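Local structure of MtVAO615 (Myceliophthora thermophila, 6F72) at residues Arg216-Thr221 with Gly245-Asn250; Gly226-Tyr231 with Leu290-Arg295; His237-Ser242 with Tyr352-Gly357. The protein binds FAD bicovalently and probably acts as an oxidase whose reduced flavin reacts rapidly with oxygen, though no substrate has yet been identified. All blocks are in the same frame, centred on the assembly; numbering follows the deposited sequence.

Contact 1 (Arg216-Thr221 with Gly245-Asn250); sequences RIVGGT and GVAADN. With FAD (flavin-adenine dinucleotide), chain E.
Atom ND2 of Asn250, on which Val218 CG2 rests at 3.7 Å, is gripped by two carbonyls: it donates to Val246 O at 3.1 Å, arriving from above that carbonyl's plane, and to Tyr244 O. Val246 O lies close to the plane of the Asn250 amide and Arg295 NE binds OD1, so both ends of the amide are tied and its rotation is fixed. Val218 meets Asn250 at about a right angle. The other branch of Val218, CG1, lies anti to the backbone nitrogen (chi1 177°), which brings it into the turn after helix 241-244, 3.6 Å from Ala247 N and 3.7 Å from Gly245 O. Gly245 has positive phi, where a CB would run into Asp249 OD2. That carboxylate oxygen also accepts from Val246 N, while Asp249 OD1 forms a salt bridge with Arg470. No hydrogen bond joins the two loops; a valine plugged against a braced turn does. Farther along the first loop, Thr221 N (3.2 Å) and Thr221 OG1 (2.7 Å) both donate to FAD O4. Cys222, which is cross-linked to the flavin, comes next, placing this loop in the isoalloxazine site of a bicovalent VAO-type FAD-binding domain.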
loop_
_atom_site.group_PDB
_atom_site.type_symbol
_atom_site.label_atom_id
_atom_site.label_comp_id
_atom_site.label_asym_id
_atom_site.label_seq_id
_atom_site.Cartn_x
_atom_site.Cartn_y
_atom_site.Cartn_z
ATOM N N ARG A 216 -11.991 10.245 -13.533
ATOM C CA ARG A 216 -11.036 9.243 -13.049
ATOM C C ARG A 216 -10.351 9.786 -11.803
ATOM O O ARG A 216 -10.156 11.003 -11.678
ATOM C CB ARG A 216 -9.961 8.974 -14.103
ATOM C CG ARG A 216 -10.474 8.602 -15.482
ATOM C CD ARG A 216 -9.437 8.917 -16.553
ATOM N NE ARG A 216 -9.892 8.515 -17.887
ATOM C CZ ARG A 216 -9.334 8.894 -19.032
ATOM N NH1 ARG A 216 -8.283 9.700 -19.035
ATOM N NH2 ARG A 216 -9.838 8.467 -20.181
ATOM N N ILE A 217 -10.010 8.892 -10.879
ATOM C CA ILE A 217 -9.150 9.226 -9.733
ATOM C C ILE A 217 -7.925 8.293 -9.691
ATOM O O ILE A 217 -8.020 7.107 -10.031
ATOM C CB ILE A 217 -9.910 9.226 -8.376
ATOM C CG1 ILE A 217 -9.034 9.823 -7.252
ATOM C CG2 ILE A 217 -10.419 7.826 -8.029
ATOM C CD1 ILE A 217 -9.753 10.152 -5.958
ATOM N N VAL A 218 -6.796 8.855 -9.261
ATOM C CA VAL A 218 -5.533 8.128 -9.105
ATOM C C VAL A 218 -5.554 7.240 -7.846
ATOM O O VAL A 218 -5.537 7.732 -6.704
ATOM C CB VAL A 218 -4.315 9.094 -9.129
ATOM C CG1 VAL A 218 -3.006 8.360 -8.885
ATOM C CG2 VAL A 218 -4.263 9.859 -10.448
ATOM N N GLY A 219 -5.547 5.926 -8.081
ATOM C CA GLY A 219 -5.585 4.947 -7.008
ATOM C C GLY A 219 -4.922 3.645 -7.391
ATOM O O GLY A 219 -4.567 3.434 -8.554
ATOM N N GLY A 220 -4.793 2.758 -6.406
ATOM C CA GLY A 220 -4.076 1.488 -6.570
ATOM C C GLY A 220 -4.775 0.440 -7.414
ATOM O O GLY A 220 -5.967 0.547 -7.724
ATOM N N THR A 221 -4.014 -0.588 -7.774
ATOM C CA THR A 221 -4.494 -1.646 -8.650
ATOM C C THR A 221 -5.230 -2.686 -7.828
ATOM O O THR A 221 -6.018 -3.482 -8.366
ATOM C CB THR A 221 -3.339 -2.329 -9.390
ATOM O OG1 THR A 221 -2.379 -2.793 -8.433
ATOM C CG2 THR A 221 -2.671 -1.356 -10.357
ATOM N N GLY A 245 0.438 11.642 -12.496
ATOM C CA GLY A 245 1.356 11.627 -11.360
ATOM C C GLY A 245 0.967 10.589 -10.327
ATOM O O GLY A 245 0.001 9.836 -10.513
ATOM N N VAL A 246 1.718 10.549 -9.226
ATOM C CA VAL A 246 1.413 9.626 -8.123
ATOM C C VAL A 246 0.224 10.157 -7.340
ATOM O O VAL A 246 -0.112 11.315 -7.470
ATOM C CB VAL A 246 2.631 9.364 -7.184
ATOM C CG1 VAL A 246 3.804 8.842 -7.977
ATOM C CG2 VAL A 246 3.011 10.606 -6.397
ATOM N N ALA A 247 -0.403 9.299 -6.539
ATOM C CA ALA A 247 -1.530 9.670 -5.675
ATOM C C ALA A 247 -1.293 10.981 -4.905
ATOM O O ALA A 247 -2.120 11.897 -4.975
ATOM C CB ALA A 247 -1.843 8.519 -4.722
ATOM N N ALA A 248 -0.144 11.081 -4.227
ATOM C CA ALA A 248 0.201 12.217 -3.385
ATOM C C ALA A 248 0.288 13.581 -4.135
ATOM O O ALA A 248 0.062 14.636 -3.523
ATOM C CB ALA A 248 1.471 11.926 -2.622
ATOM N N ASP A 249 0.593 13.524 -5.441
ATOM C CA ASP A 249 0.618 14.671 -6.357
ATOM C C ASP A 249 -0.761 15.278 -6.532
ATOM O O ASP A 249 -0.890 16.485 -6.803
ATOM C CB ASP A 249 1.097 14.243 -7.743
ATOM C CG ASP A 249 2.567 13.957 -7.794
ATOM O OD1 ASP A 249 3.320 14.373 -6.881
ATOM O OD2 ASP A 249 2.974 13.317 -8.783
ATOM N N ASN A 250 -1.776 14.423 -6.395
ATOM C CA ASN A 250 -3.158 14.799 -6.630
ATOM C C ASN A 250 -3.892 15.246 -5.376
ATOM O O ASN A 250 -5.077 15.551 -5.451
ATOM C CB ASN A 250 -3.903 13.663 -7.318
ATOM C CG ASN A 250 -3.492 13.512 -8.758
ATOM O OD1 ASN A 250 -4.089 14.116 -9.631
ATOM N ND2 ASN A 250 -2.433 12.724 -9.012
HETATM P PA FAD E . -3.449 0.226 6.447
HETATM O O1A FAD E . -2.593 -0.956 6.822
HETATM O O2A FAD E . -4.772 0.341 7.150
HETATM O O5B FAD E . -2.587 1.563 6.677
HETATM C C5B FAD E . -1.217 1.656 6.285
HETATM C C4B FAD E . -0.470 2.697 7.112
HETATM O O4B FAD E . -1.123 3.963 6.994
HETATM C C3B FAD E . -0.405 2.394 8.597
HETATM O O3B FAD E . 0.868 2.862 9.060
HETATM C C2B FAD E . -1.508 3.238 9.214
HETATM O O2B FAD E . -1.198 3.623 10.556
HETATM C C1B FAD E . -1.553 4.437 8.282
HETATM N N9A FAD E . -2.897 5.038 8.110
HETATM C C8A FAD E . -3.888 4.542 7.339
HETATM N N7A FAD E . -4.972 5.358 7.369
HETATM C C5A FAD E . -4.669 6.397 8.163
HETATM C C6A FAD E . -5.368 7.618 8.623
HETATM N N6A FAD E . -6.636 7.855 8.220
HETATM N N1A FAD E . -4.709 8.456 9.455
HETATM C C2A FAD E . -3.444 8.219 9.868
HETATM N N3A FAD E . -2.744 7.125 9.479
HETATM C C4A FAD E . -3.294 6.195 8.644
HETATM N N1 FAD E . 0.414 0.326 -3.378
HETATM C C2 FAD E . 0.618 0.970 -4.556
HETATM O O2 FAD E . 1.277 2.036 -4.559
HETATM N N3 FAD E . 0.131 0.492 -5.722
HETATM C C4 FAD E . -0.574 -0.647 -5.821
HETATM O O4 FAD E . -1.002 -1.053 -6.925
HETATM C C4X FAD E . -0.846 -1.399 -4.576
HETATM N N5 FAD E . -1.559 -2.546 -4.583
HETATM C C5X FAD E . -1.803 -3.241 -3.434
HETATM C C6 FAD E . -2.554 -4.436 -3.463
HETATM C C7 FAD E . -2.794 -5.130 -2.257
HETATM C C7M FAD E . -3.597 -6.418 -2.312
HETATM C C8 FAD E . -2.267 -4.595 -0.950
HETATM C C8M FAD E . -2.553 -5.214 0.411
HETATM C C9 FAD E . -1.531 -3.414 -0.945
HETATM C C9A FAD E . -1.275 -2.716 -2.130
HETATM N N10 FAD E . -0.542 -1.506 -2.104
HETATM C C10 FAD E . -0.294 -0.831 -3.318
HETATM C "C1'" FAD E . 0.018 -1.017 -0.846
HETATM C "C2'" FAD E . -0.628 0.156 -0.172
HETATM O "O2'" FAD E . -0.283 1.324 -0.913
HETATM C "C3'" FAD E . -0.018 0.202 1.224
HETATM O "O3'" FAD E . -0.068 -1.097 1.853
HETATM C "C4'" FAD E . -0.715 1.233 2.098
HETATM O "O4'" FAD E . 0.031 1.415 3.303
HETATM C "C5'" FAD E . -2.170 0.849 2.376
HETATM O "O5'" FAD E . -2.781 1.762 3.274
HETATM P P FAD E . -4.190 1.385 3.948
HETATM O O1P FAD E . -5.124 0.905 2.874
HETATM O O2P FAD E . -4.534 2.555 4.840
HETATM O O3P FAD E . -3.774 0.131 4.877
#

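Contact 2 (Gly226-Tyr231 with Leu290-Arg295); sequences GIVGGY and LSMTAR. With FAD (flavin-adenine dinucleotide), chain E.
Helix 227-231 passes strand 290-295 with short-segment axes 8.6 Å apart and directions at 100°, Val228 and Met292 having the nearest CA atoms. This is the diphosphate-binding turn of the PCMH-type FAD domain, lying with one side on the antiparallel sheet and the other on the cofactor. Met292 carries the sheet side: its CG sits between the backbone nitrogen and carbonyl carbon (chi1 77°) and the chain beyond is extended, so that the methyl CE reaches past Val228 to Ile227. There CE lies 4.2 Å from Ile227 CG1, the two side chains at about a right angle, and 4.0 Å from Ile227 O. Val228 straddles the base of the methionine with both branches, CG1 being 3.7 Å from Met292 CG. Leu197, on strand 193-198, touches both Ile227 and Val228. Just upstream, Leu290 and Ser291 together face Glu255 in a classic beta bulge, and Ser291 OG binds Glu255 OE1. On the cofactor side, two backbone N-H groups reach one phosphate: Gly226 N donates to FAD O1P at 2.7 Å and Gly230 N to FAD O2P at 3.1 Å. The amino-terminal end of the helix would probably help to balance the negative charge of the phosphate. Glycine suits this turn, because a CB on Gly229 would strike O2P and one on Gly230 would strike O4'. Tyr231 turns its ring edge to the ribityl chain, with CD1 3.4 Å from FAD O2'.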
loop_
_atom_site.group_PDB
_atom_site.type_symbol
_atom_site.label_atom_id
_atom_site.label_comp_id
_atom_site.label_asym_id
_atom_site.label_seq_id
_atom_site.Cartn_x
_atom_site.Cartn_y
_atom_site.Cartn_z
ATOM N N GLY A 226 -6.929 1.176 0.819
ATOM C CA GLY A 226 -7.465 2.442 1.305
ATOM C C GLY A 226 -6.770 3.643 0.667
ATOM O O GLY A 226 -5.629 3.971 1.038
ATOM N N ILE A 227 -7.479 4.301 -0.261
ATOM C CA ILE A 227 -6.945 5.427 -1.057
ATOM C C ILE A 227 -6.489 6.633 -0.230
ATOM O O ILE A 227 -5.505 7.269 -0.578
ATOM C CB ILE A 227 -7.896 5.826 -2.226
ATOM C CG1 ILE A 227 -7.143 6.622 -3.296
ATOM C CG2 ILE A 227 -9.169 6.526 -1.735
ATOM C CD1 ILE A 227 -7.950 6.883 -4.555
ATOM N N VAL A 228 -7.179 6.910 0.870
ATOM C CA VAL A 228 -6.908 8.062 1.744
ATOM C C VAL A 228 -5.874 7.702 2.823
ATOM O O VAL A 228 -5.292 8.580 3.468
ATOM C CB VAL A 228 -8.230 8.566 2.377
ATOM C CG1 VAL A 228 -8.046 9.900 3.112
ATOM C CG2 VAL A 228 -9.305 8.721 1.301
ATOM N N GLY A 229 -5.648 6.400 3.009
ATOM C CA GLY A 229 -4.762 5.910 4.060
ATOM C C GLY A 229 -3.291 5.904 3.676
ATOM O O GLY A 229 -2.787 6.855 3.070
ATOM N N GLY A 230 -2.608 4.809 4.007
ATOM C CA GLY A 230 -1.175 4.654 3.754
ATOM C C GLY A 230 -0.808 4.704 2.292
ATOM O O GLY A 230 0.338 5.014 1.963
ATOM N N TYR A 231 -1.773 4.395 1.424
ATOM C CA TYR A 231 -1.612 4.474 -0.026
ATOM C C TYR A 231 -1.179 5.883 -0.528
ATOM O O TYR A 231 -0.065 6.046 -1.050
ATOM C CB TYR A 231 -2.883 3.990 -0.748
ATOM C CG TYR A 231 -2.803 4.185 -2.243
ATOM C CD1 TYR A 231 -2.112 3.268 -3.055
ATOM C CD2 TYR A 231 -3.367 5.332 -2.852
ATOM C CE1 TYR A 231 -2.016 3.467 -4.431
ATOM C CE2 TYR A 231 -3.285 5.531 -4.215
ATOM C CZ TYR A 231 -2.595 4.621 -5.000
ATOM O OH TYR A 231 -2.513 4.840 -6.351
ATOM N N LEU A 290 -8.670 12.273 8.672
ATOM C CA LEU A 290 -10.119 12.043 8.614
ATOM C C LEU A 290 -10.662 12.044 7.194
ATOM O O LEU A 290 -11.638 11.367 6.888
ATOM C CB LEU A 290 -10.855 13.074 9.464
ATOM C CG LEU A 290 -10.555 13.138 10.964
ATOM C CD1 LEU A 290 -11.160 14.417 11.523
ATOM C CD2 LEU A 290 -11.104 11.928 11.709
ATOM N N SER A 291 -10.027 12.825 6.324
ATOM C CA SER A 291 -10.381 12.853 4.913
ATOM C C SER A 291 -9.243 13.475 4.138
ATOM O O SER A 291 -8.355 14.112 4.724
ATOM C CB SER A 291 -11.679 13.657 4.678
ATOM O OG SER A 291 -11.447 15.057 4.735
ATOM N N MET A 292 -9.279 13.272 2.822
ATOM C CA MET A 292 -8.456 14.026 1.879
ATOM C C MET A 292 -9.347 14.605 0.791
ATOM O O MET A 292 -10.416 14.069 0.488
ATOM C CB MET A 292 -7.352 13.135 1.274
ATOM C CG MET A 292 -7.794 12.160 0.193
ATOM S SD MET A 292 -6.393 11.324 -0.570
ATOM C CE MET A 292 -7.193 10.608 -2.013
ATOM N N THR A 293 -8.923 15.725 0.231
ATOM C CA THR A 293 -9.540 16.237 -0.971
ATOM C C THR A 293 -8.497 16.063 -2.058
ATOM O O THR A 293 -7.321 16.388 -1.855
ATOM C CB THR A 293 -9.954 17.694 -0.781
ATOM O OG1 THR A 293 -10.768 17.769 0.390
ATOM C CG2 THR A 293 -10.734 18.219 -1.995
ATOM N N ALA A 294 -8.926 15.518 -3.191
ATOM C CA ALA A 294 -8.014 15.219 -4.283
ATOM C C ALA A 294 -8.627 15.519 -5.629
ATOM O O ALA A 294 -9.850 15.430 -5.812
ATOM C CB ALA A 294 -7.564 13.770 -4.226
ATOM N N ARG A 295 -7.746 15.862 -6.559
ATOM C CA ARG A 295 -8.071 16.074 -7.963
ATOM C C ARG A 295 -8.827 14.905 -8.599
ATOM O O ARG A 295 -8.497 13.744 -8.385
ATOM C CB ARG A 295 -6.789 16.360 -8.765
ATOM C CG ARG A 295 -5.907 17.450 -8.167
ATOM C CD ARG A 295 -4.791 17.921 -9.109
ATOM N NE ARG A 295 -3.826 16.879 -9.455
ATOM C CZ ARG A 295 -2.651 17.086 -10.062
ATOM N NH1 ARG A 295 -2.261 18.324 -10.397
ATOM N NH2 ARG A 295 -1.861 16.048 -10.334
HETATM P PA FAD E . -3.449 0.226 6.447
HETATM O O1A FAD E . -2.593 -0.956 6.822
HETATM O O2A FAD E . -4.772 0.341 7.150
HETATM O O5B FAD E . -2.587 1.563 6.677
HETATM C C5B FAD E . -1.217 1.656 6.285
HETATM C C4B FAD E . -0.470 2.697 7.112
HETATM O O4B FAD E . -1.123 3.963 6.994
HETATM C C3B FAD E . -0.405 2.394 8.597
HETATM O O3B FAD E . 0.868 2.862 9.060
HETATM C C2B FAD E . -1.508 3.238 9.214
HETATM O O2B FAD E . -1.198 3.623 10.556
HETATM C C1B FAD E . -1.553 4.437 8.282
HETATM N N9A FAD E . -2.897 5.038 8.110
HETATM C C8A FAD E . -3.888 4.542 7.339
HETATM N N7A FAD E . -4.972 5.358 7.369
HETATM C C5A FAD E . -4.669 6.397 8.163
HETATM C C6A FAD E . -5.368 7.618 8.623
HETATM N N6A FAD E . -6.636 7.855 8.220
HETATM N N1A FAD E . -4.709 8.456 9.455
HETATM C C2A FAD E . -3.444 8.219 9.868
HETATM N N3A FAD E . -2.744 7.125 9.479
HETATM C C4A FAD E . -3.294 6.195 8.644
HETATM N N1 FAD E . 0.414 0.326 -3.378
HETATM C C2 FAD E . 0.618 0.970 -4.556
HETATM O O2 FAD E . 1.277 2.036 -4.559
HETATM N N3 FAD E . 0.131 0.492 -5.722
HETATM C C4 FAD E . -0.574 -0.647 -5.821
HETATM O O4 FAD E . -1.002 -1.053 -6.925
HETATM C C4X FAD E . -0.846 -1.399 -4.576
HETATM N N5 FAD E . -1.559 -2.546 -4.583
HETATM C C5X FAD E . -1.803 -3.241 -3.434
HETATM C C6 FAD E . -2.554 -4.436 -3.463
HETATM C C7 FAD E . -2.794 -5.130 -2.257
HETATM C C7M FAD E . -3.597 -6.418 -2.312
HETATM C C8 FAD E . -2.267 -4.595 -0.950
HETATM C C8M FAD E . -2.553 -5.214 0.411
HETATM C C9 FAD E . -1.531 -3.414 -0.945
HETATM C C9A FAD E . -1.275 -2.716 -2.130
HETATM N N10 FAD E . -0.542 -1.506 -2.104
HETATM C C10 FAD E . -0.294 -0.831 -3.318
HETATM C "C1'" FAD E . 0.018 -1.017 -0.846
HETATM C "C2'" FAD E . -0.628 0.156 -0.172
HETATM O "O2'" FAD E . -0.283 1.324 -0.913
HETATM C "C3'" FAD E . -0.018 0.202 1.224
HETATM O "O3'" FAD E . -0.068 -1.097 1.853
HETATM C "C4'" FAD E . -0.715 1.233 2.098
HETATM O "O4'" FAD E . 0.031 1.415 3.303
HETATM C "C5'" FAD E . -2.170 0.849 2.376
HETATM O "O5'" FAD E . -2.781 1.762 3.274
HETATM P P FAD E . -4.190 1.385 3.948
HETATM O O1P FAD E . -5.124 0.905 2.874
HETATM O O2P FAD E . -4.534 2.555 4.840
HETATM O O3P FAD E . -3.774 0.131 4.877
#

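Contact 3 (His237-Ser242 with Tyr352-Gly357); sequences HSILSS and YGTMPG. With FAD (flavin-adenine dinucleotide), chain E.
The capped turn leading into helix 241-244 sets Ile239 and Leu240 against Thr354 and Pro356, at the end of strand 348-356 in the seven-stranded antiparallel sheet. Ile239 approaches with CG1 between its backbone nitrogen and carbonyl carbon (chi1 60°), a placing that directs CD1 to Thr354 OG1 at 3.3 Å. The isoleucine and the threonine cross at about a right angle, and the methyl CG2 of Thr354 lies 3.7 Å from Ile239 O. The hydroxyl of Thr354 has its polar partner in His394 NE2, on helix 391-399, while Ile239 O binds Ser339 OG, so both of these polar atoms are satisfied. Leu240 brings its end nearer than its base: CD2 touches the ring of Pro356 at CG, 3.9 Å away, at a slant. No hydrogen bond runs between the two segments. The turn itself is type I, from Ser238 to Ser241, closed by Ser241 N to Ser238 O at 3.1 Å. Within it Leu240 N donates almost straight (162°) to Ser238 OG at 3.1 Å, forming an ST turn, and the same hydroxyl binds Gly219 O. One residue earlier the chain meets the cofactor: His237 N donates to FAD O2 at 3.1 Å, and the imidazole has FAD N3 over one face, although the modelled closeness there is doubtful. Exchanging His237 for an alanine would probably leave the backbone bond to O2 intact but strip the pyrimidine end of the flavin of its imidazole neighbour. A flavin-contacting loop that runs directly into a helix start packed on a second sheet is consistent with the interface between the FAD-binding and substrate domains of VAO-type enzymes.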
loop_
_atom_site.group_PDB
_atom_site.type_symbol
_atom_site.label_atom_id
_atom_site.label_comp_id
_atom_site.label_asym_id
_atom_site.label_seq_id
_atom_site.Cartn_x
_atom_site.Cartn_y
_atom_site.Cartn_z
ATOM N N HIS A 237 1.360 4.581 -6.243
ATOM C CA HIS A 237 1.401 4.427 -7.690
ATOM C C HIS A 237 0.096 3.855 -8.252
ATOM O O HIS A 237 -0.741 3.320 -7.513
ATOM C CB HIS A 237 2.641 3.654 -8.131
ATOM C CG HIS A 237 2.485 2.167 -8.096
ATOM N ND1 HIS A 237 2.732 1.416 -6.963
ATOM C CD2 HIS A 237 2.135 1.285 -9.066
ATOM C CE1 HIS A 237 2.523 0.139 -7.233
ATOM N NE2 HIS A 237 2.165 0.032 -8.503
ATOM N N SER A 238 -0.059 3.982 -9.563
ATOM C CA SER A 238 -1.310 3.727 -10.255
ATOM C C SER A 238 -0.988 3.519 -11.719
ATOM O O SER A 238 0.016 4.054 -12.216
ATOM C CB SER A 238 -2.231 4.952 -10.112
ATOM O OG SER A 238 -3.417 4.849 -10.889
ATOM N N ILE A 239 -1.849 2.776 -12.417
ATOM C CA ILE A 239 -1.760 2.620 -13.883
ATOM C C ILE A 239 -2.044 3.963 -14.606
ATOM O O ILE A 239 -1.793 4.121 -15.809
ATOM C CB ILE A 239 -2.658 1.453 -14.396
ATOM C CG1 ILE A 239 -4.150 1.687 -14.049
ATOM C CG2 ILE A 239 -2.157 0.112 -13.843
ATOM C CD1 ILE A 239 -5.144 0.827 -14.817
ATOM N N LEU A 240 -2.535 4.930 -13.838
ATOM C CA LEU A 240 -2.866 6.254 -14.330
ATOM C C LEU A 240 -1.771 7.282 -14.026
ATOM O O LEU A 240 -1.911 8.463 -14.367
ATOM C CB LEU A 240 -4.215 6.725 -13.744
ATOM C CG LEU A 240 -5.540 6.232 -14.343
ATOM C CD1 LEU A 240 -6.699 7.026 -13.743
ATOM C CD2 LEU A 240 -5.598 6.276 -15.869
ATOM N N SER A 241 -0.690 6.834 -13.390
ATOM C CA SER A 241 0.357 7.743 -12.945
ATOM C C SER A 241 1.124 8.438 -14.073
ATOM O O SER A 241 1.534 9.585 -13.907
ATOM C CB SER A 241 1.293 7.064 -11.953
ATOM O OG SER A 241 0.643 6.948 -10.700
ATOM N N SER A 242 1.253 7.776 -15.222
ATOM C CA SER A 242 1.888 8.379 -16.403
ATOM C C SER A 242 1.057 9.533 -16.955
ATOM O O SER A 242 1.590 10.417 -17.633
ATOM C CB SER A 242 2.100 7.352 -17.507
ATOM O OG SER A 242 3.027 6.375 -17.108
ATOM N N TYR A 352 -0.401 -5.999 -18.934
ATOM C CA TYR A 352 -1.648 -5.296 -19.206
ATOM C C TYR A 352 -1.359 -3.830 -19.454
ATOM O O TYR A 352 -0.746 -3.159 -18.615
ATOM C CB TYR A 352 -2.618 -5.425 -18.036
ATOM C CG TYR A 352 -2.940 -6.839 -17.595
ATOM C CD1 TYR A 352 -3.218 -7.855 -18.530
ATOM C CD2 TYR A 352 -3.021 -7.153 -16.229
ATOM C CE1 TYR A 352 -3.534 -9.148 -18.112
ATOM C CE2 TYR A 352 -3.352 -8.440 -15.799
ATOM C CZ TYR A 352 -3.603 -9.428 -16.744
ATOM O OH TYR A 352 -3.933 -10.699 -16.321
ATOM N N GLY A 353 -1.789 -3.354 -20.616
ATOM C CA GLY A 353 -1.567 -1.970 -21.026
ATOM C C GLY A 353 -2.712 -1.033 -20.703
ATOM O O GLY A 353 -3.878 -1.410 -20.818
ATOM N N THR A 354 -2.358 0.195 -20.320
ATOM C CA THR A 354 -3.315 1.263 -20.018
ATOM C C THR A 354 -2.951 2.498 -20.853
ATOM O O THR A 354 -1.886 3.101 -20.679
ATOM C CB THR A 354 -3.322 1.590 -18.514
ATOM O OG1 THR A 354 -3.735 0.425 -17.785
ATOM C CG2 THR A 354 -4.262 2.752 -18.198
ATOM N N MET A 355 -3.848 2.849 -21.768
ATOM C CA MET A 355 -3.583 3.874 -22.770
ATOM C C MET A 355 -4.719 4.914 -22.820
ATOM O O MET A 355 -5.547 4.886 -23.739
ATOM C CB MET A 355 -3.332 3.208 -24.137
ATOM C CG MET A 355 -2.060 2.364 -24.188
ATOM S SD MET A 355 -1.976 1.163 -25.532
ATOM C CE MET A 355 -2.957 -0.176 -24.845
ATOM N N PRO A 356 -4.773 5.825 -21.815
ATOM C CA PRO A 356 -5.936 6.730 -21.690
ATOM C C PRO A 356 -6.168 7.596 -22.927
ATOM O O PRO A 356 -5.220 8.157 -23.479
ATOM C CB PRO A 356 -5.589 7.586 -20.462
ATOM C CG PRO A 356 -4.645 6.735 -19.672
ATOM C CD PRO A 356 -3.809 6.040 -20.715
ATOM N N GLY A 357 -7.416 7.662 -23.377
ATOM C CA GLY A 357 -7.785 8.456 -24.551
ATOM C C GLY A 357 -7.379 7.890 -25.904
ATOM O O GLY A 357 -7.573 8.559 -26.931
HETATM P PA FAD E . -3.449 0.226 6.447
HETATM O O1A FAD E . -2.593 -0.956 6.822
HETATM O O2A FAD E . -4.772 0.341 7.150
HETATM O O5B FAD E . -2.587 1.563 6.677
HETATM C C5B FAD E . -1.217 1.656 6.285
HETATM C C4B FAD E . -0.470 2.697 7.112
HETATM O O4B FAD E . -1.123 3.963 6.994
HETATM C C3B FAD E . -0.405 2.394 8.597
HETATM O O3B FAD E . 0.868 2.862 9.060
HETATM C C2B FAD E . -1.508 3.238 9.214
HETATM O O2B FAD E . -1.198 3.623 10.556
HETATM C C1B FAD E . -1.553 4.437 8.282
HETATM N N9A FAD E . -2.897 5.038 8.110
HETATM C C8A FAD E . -3.888 4.542 7.339
HETATM N N7A FAD E . -4.972 5.358 7.369
HETATM C C5A FAD E . -4.669 6.397 8.163
HETATM C C6A FAD E . -5.368 7.618 8.623
HETATM N N6A FAD E . -6.636 7.855 8.220
HETATM N N1A FAD E . -4.709 8.456 9.455
HETATM C C2A FAD E . -3.444 8.219 9.868
HETATM N N3A FAD E . -2.744 7.125 9.479
HETATM C C4A FAD E . -3.294 6.195 8.644
HETATM N N1 FAD E . 0.414 0.326 -3.378
HETATM C C2 FAD E . 0.618 0.970 -4.556
HETATM O O2 FAD E . 1.277 2.036 -4.559
HETATM N N3 FAD E . 0.131 0.492 -5.722
HETATM C C4 FAD E . -0.574 -0.647 -5.821
HETATM O O4 FAD E . -1.002 -1.053 -6.925
HETATM C C4X FAD E . -0.846 -1.399 -4.576
HETATM N N5 FAD E . -1.559 -2.546 -4.583
HETATM C C5X FAD E . -1.803 -3.241 -3.434
HETATM C C6 FAD E . -2.554 -4.436 -3.463
HETATM C C7 FAD E . -2.794 -5.130 -2.257
HETATM C C7M FAD E . -3.597 -6.418 -2.312
HETATM C C8 FAD E . -2.267 -4.595 -0.950
HETATM C C8M FAD E . -2.553 -5.214 0.411
HETATM C C9 FAD E . -1.531 -3.414 -0.945
HETATM C C9A FAD E . -1.275 -2.716 -2.130
HETATM N N10 FAD E . -0.542 -1.506 -2.104
HETATM C C10 FAD E . -0.294 -0.831 -3.318
HETATM C "C1'" FAD E . 0.018 -1.017 -0.846
HETATM C "C2'" FAD E . -0.628 0.156 -0.172
HETATM O "O2'" FAD E . -0.283 1.324 -0.913
HETATM C "C3'" FAD E . -0.018 0.202 1.224
HETATM O "O3'" FAD E . -0.068 -1.097 1.853
HETATM C "C4'" FAD E . -0.715 1.233 2.098
HETATM O "O4'" FAD E . 0.031 1.415 3.303
HETATM C "C5'" FAD E . -2.170 0.849 2.376
HETATM O "O5'" FAD E . -2.781 1.762 3.274
HETATM P P FAD E . -4.190 1.385 3.948
HETATM O O1P FAD E . -5.124 0.905 2.874
HETATM O O2P FAD E . -4.534 2.555 4.840
HETATM O O3P FAD E . -3.774 0.131 4.877
#

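From the N terminus, the three opening segments, 216-221, 226-231 and 237-242, come in quick succession, and their partners follow in the same order, so every pair of contacts crosses and none encloses another. Contact 1 closes the shortest loop, 23 residues that include helices 227-233 and 241-244. Contact 2 spans 58 residues and returns to strand 288-298; contact 3 spans 109 and leaves for the seven-stranded sheet. All touch FAD: contacts 1 and 3 at its flavin, contact 2 at its diphosphate and ribityl chain. Tyr231 OH to His237 O joins contacts 2 and 3, tying the diphosphate-binding helix to the flavin loop.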